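Local coordinates for WGR domain-containing protein (Bacteroides fragilis, PDB 2RA8) that is of unknown function but joins a WGR domain, a module often found in nucleic-acid-associated proteins, to a solenoid of leucine-rich repeats, at residues 237-242 with 260-265. Residues are numbered along the deposited sequence; the frame is centred on the assembly and turned at random.
Sequences GDMNVF and VDAEEQ
Gly237 opens the approach to Glu264 in a leucine-rich-repeat solenoid, between a strand-to-strand connection and the loop that follows the next strand: its carbonyl O stands 4.3 Å from Glu264 OE2, a loose meeting of two oxygens. Residues 237-242 lie on the connection between the parallel neighbouring strands 223-227 and 256-260, and residues 260-265 run from the end of the second strand toward helix 265-274. Gly237 has a positive phi. The side chain of Asp238 leaves the backbone away from the other segment and shapes its own chain instead, OD1 accepting from Asn240 N at 3.2 Å to close an Asx turn. The donor comes from well above the carboxylate plane, 69° out of it.

Met239, the middle residue of this turn, is a selenomethionine whose buried side chain carries most of the contact. CG lies beside the backbone N, and bends of the same sense at chi2 and chi3 (-72° and -75°) curl the chain so that different atoms meet different parts of the second segment. Its CG packs against the carboxylate end of Glu264, 3.9 Å from OE2, the two side chains lying alongside one another and pointing opposite ways, while Val268 and Met271 of helix 265-274 add apolar neighbours. From Met239 on, the backbone takes up helical angles, Phe242 N donating to Met239 O, and Val241 and Phe242 face Val210 of helix 207-215. Met239 thus lies between the 237-242 connection and helix 265-274, its terminal CE reaching Ala262 CB at 4.1 Å and coming to 3.5 Å from the carbonyl O of Glu264.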
ATOM      1  N   GLY A 237      -6.235   4.347  28.302  1.00 32.36           N
ATOM      2  CA  GLY A 237      -5.625   3.257  29.054  1.00 30.55           C
ATOM      3  C   GLY A 237      -6.497   2.216  29.740  1.00 22.77           C
ATOM      4  O   GLY A 237      -6.003   1.153  30.101  1.00 29.16           O
ATOM      5  N   ASP A 238      -7.782   2.497  29.926  1.00 32.73           N
ATOM      6  CA  ASP A 238      -8.663   1.536  30.592  1.00 26.19           C
ATOM      7  C   ASP A 238      -9.438   0.707  29.594  1.00 30.02           C
ATOM      8  O   ASP A 238     -10.373   1.190  28.951  1.00 27.28           O
ATOM      9  CB  ASP A 238      -9.622   2.273  31.544  1.00 33.74           C
ATOM     10  CG  ASP A 238     -10.672   1.351  32.154  1.00 40.87           C
ATOM     11  OD1 ASP A 238     -10.344   0.188  32.469  1.00 52.39           O
ATOM     12  OD2 ASP A 238     -11.828   1.796  32.332  1.00 38.88           O
HETATM   13  N   MSE A 239      -9.055  -0.560  29.474  1.00 17.92           N
HETATM   14  CA  MSE A 239      -9.682  -1.476  28.537  1.00 23.98           C
HETATM   15  C   MSE A 239     -11.053  -1.969  28.952  1.00 26.00           C
HETATM   16  O   MSE A 239     -11.798  -2.499  28.121  1.00 35.91           O
HETATM   17  CB  MSE A 239      -8.768  -2.678  28.324  1.00 23.96           C
HETATM   18  CG  MSE A 239      -7.484  -2.366  27.555  1.00 15.20           C
HETATM   19 SE   MSE A 239      -7.848  -2.044  25.676  1.00 46.16          SE
HETATM   20  CE  MSE A 239      -8.161  -3.860  25.073  1.00 39.23           C
ATOM     21  N   ASN A 240     -11.402  -1.799  30.226  1.00 29.86           N
ATOM     22  CA  ASN A 240     -12.694  -2.276  30.717  1.00 31.17           C
ATOM     23  C   ASN A 240     -13.866  -1.523  30.148  1.00 29.89           C
ATOM     24  O   ASN A 240     -15.018  -1.952  30.275  1.00 32.12           O
ATOM     25  CB  ASN A 240     -12.742  -2.226  32.253  1.00 36.13           C
ATOM     26  CG  ASN A 240     -11.889  -3.311  32.898  1.00 44.19           C
ATOM     27  OD1 ASN A 240     -11.972  -4.482  32.528  1.00 41.29           O
ATOM     28  ND2 ASN A 240     -11.076  -2.927  33.871  1.00 31.24           N
ATOM     29  N   VAL A 241     -13.573  -0.404  29.499  1.00 27.62           N
ATOM     30  CA  VAL A 241     -14.599   0.435  28.902  1.00 38.98           C
ATOM     31  C   VAL A 241     -15.321  -0.285  27.783  1.00 36.25           C
ATOM     32  O   VAL A 241     -16.521  -0.090  27.571  1.00 35.68           O
ATOM     33  CB  VAL A 241     -13.966   1.740  28.359  1.00 40.02           C
ATOM     34  CG1 VAL A 241     -12.984   1.415  27.251  1.00 36.85           C
ATOM     35  CG2 VAL A 241     -15.043   2.685  27.871  1.00 48.22           C
ATOM     36  N   PHE A 242     -14.594  -1.138  27.070  1.00 28.03           N
ATOM     37  CA  PHE A 242     -15.162  -1.878  25.951  1.00 16.33           C
ATOM     38  C   PHE A 242     -16.058  -3.034  26.367  1.00 21.49           C
ATOM     39  O   PHE A 242     -16.982  -3.413  25.642  1.00 20.44           O
ATOM     40  CB  PHE A 242     -14.032  -2.411  25.064  1.00 19.13           C
ATOM     41  CG  PHE A 242     -13.146  -1.337  24.497  1.00 14.08           C
ATOM     42  CD1 PHE A 242     -13.645  -0.411  23.585  1.00 17.82           C
ATOM     43  CD2 PHE A 242     -11.812  -1.257  24.864  1.00 23.14           C
ATOM     44  CE1 PHE A 242     -12.818   0.577  23.051  1.00 23.50           C
ATOM     45  CE2 PHE A 242     -10.988  -0.279  24.336  1.00 14.06           C
ATOM     46  CZ  PHE A 242     -11.493   0.639  23.428  1.00 24.59           C
ATOM     47  N   VAL A 260      -9.866  -3.802  17.979  1.00 18.18           N
ATOM     48  CA  VAL A 260      -8.568  -4.041  17.372  1.00 16.25           C
ATOM     49  C   VAL A 260      -7.525  -3.008  17.612  1.00 14.27           C
ATOM     50  O   VAL A 260      -7.765  -1.988  18.248  1.00 18.10           O
ATOM     51  CB  VAL A 260      -8.745  -4.152  15.840  1.00 14.47           C
ATOM     52  CG1 VAL A 260      -9.766  -5.221  15.505  1.00 26.29           C
ATOM     53  CG2 VAL A 260      -9.201  -2.798  15.273  1.00 19.76           C
ATOM     54  N   ASP A 261      -6.334  -3.280  17.090  1.00 18.22           N
ATOM     55  CA  ASP A 261      -5.225  -2.345  17.187  1.00 19.43           C
ATOM     56  C   ASP A 261      -4.921  -1.899  18.612  1.00 18.20           C
ATOM     57  O   ASP A 261      -4.668  -0.719  18.865  1.00 25.21           O
ATOM     58  CB  ASP A 261      -5.553  -1.140  16.292  1.00 18.84           C
ATOM     59  CG  ASP A 261      -4.381  -0.199  16.118  1.00 16.31           C
ATOM     60  OD1 ASP A 261      -3.289  -0.670  15.722  1.00 22.46           O
ATOM     61  OD2 ASP A 261      -4.568   1.009  16.372  1.00 20.62           O
ATOM     62  N   ALA A 262      -4.929  -2.848  19.549  1.00 28.28           N
ATOM     63  CA  ALA A 262      -4.655  -2.551  20.958  1.00 22.30           C
ATOM     64  C   ALA A 262      -3.382  -3.204  21.452  1.00 30.79           C
ATOM     65  O   ALA A 262      -3.007  -4.277  20.977  1.00 26.77           O
ATOM     66  CB  ALA A 262      -5.829  -3.020  21.827  1.00 22.66           C
ATOM     67  N   GLU A 263      -2.718  -2.561  22.411  1.00 33.64           N
ATOM     68  CA  GLU A 263      -1.494  -3.107  23.002  1.00 37.52           C
ATOM     69  C   GLU A 263      -1.860  -4.312  23.827  1.00 28.26           C
ATOM     70  O   GLU A 263      -1.123  -5.289  23.877  1.00 28.02           O
ATOM     71  CB  GLU A 263      -0.814  -2.074  23.898  1.00 32.53           C
ATOM     72  CG  GLU A 263       0.338  -1.343  23.229  1.00 49.47           C
ATOM     73  CD  GLU A 263       0.983  -0.306  24.137  1.00 52.49           C
ATOM     74  OE1 GLU A 263       1.294  -0.640  25.303  1.00 53.92           O
ATOM     75  OE2 GLU A 263       1.187   0.840  23.678  1.00 59.84           O
ATOM     76  N   GLU A 264      -3.016  -4.247  24.476  1.00 34.17           N
ATOM     77  CA  GLU A 264      -3.499  -5.360  25.287  1.00 30.35           C
ATOM     78  C   GLU A 264      -4.508  -6.144  24.487  1.00 33.49           C
ATOM     79  O   GLU A 264      -5.662  -6.304  24.889  1.00 28.72           O
ATOM     80  CB  GLU A 264      -4.141  -4.842  26.576  1.00 30.25           C
ATOM     81  CG  GLU A 264      -3.171  -4.079  27.471  1.00 46.98           C
ATOM     82  CD  GLU A 264      -3.810  -3.608  28.767  1.00 49.02           C
ATOM     83  OE1 GLU A 264      -4.253  -4.466  29.561  1.00 79.03           O
ATOM     84  OE2 GLU A 264      -3.869  -2.380  28.994  1.00 82.27           O
ATOM     85  N   GLN A 265      -4.066  -6.649  23.342  1.00 29.04           N
ATOM     86  CA  GLN A 265      -4.944  -7.409  22.460  1.00 25.93           C
ATOM     87  C   GLN A 265      -5.388  -8.735  23.046  1.00 28.90           C
ATOM     88  O   GLN A 265      -6.497  -9.203  22.757  1.00 29.50           O
ATOM     89  CB  GLN A 265      -4.259  -7.654  21.105  1.00 29.89           C
ATOM     90  CG  GLN A 265      -5.204  -8.164  20.013  1.00 24.80           C
ATOM     91  CD  GLN A 265      -6.295  -7.154  19.671  1.00 22.73           C
ATOM     92  OE1 GLN A 265      -7.489  -7.467  19.723  1.00 26.12           O
ATOM     93  NE2 GLN A 265      -5.886  -5.936  19.324  1.00 13.08           N
TER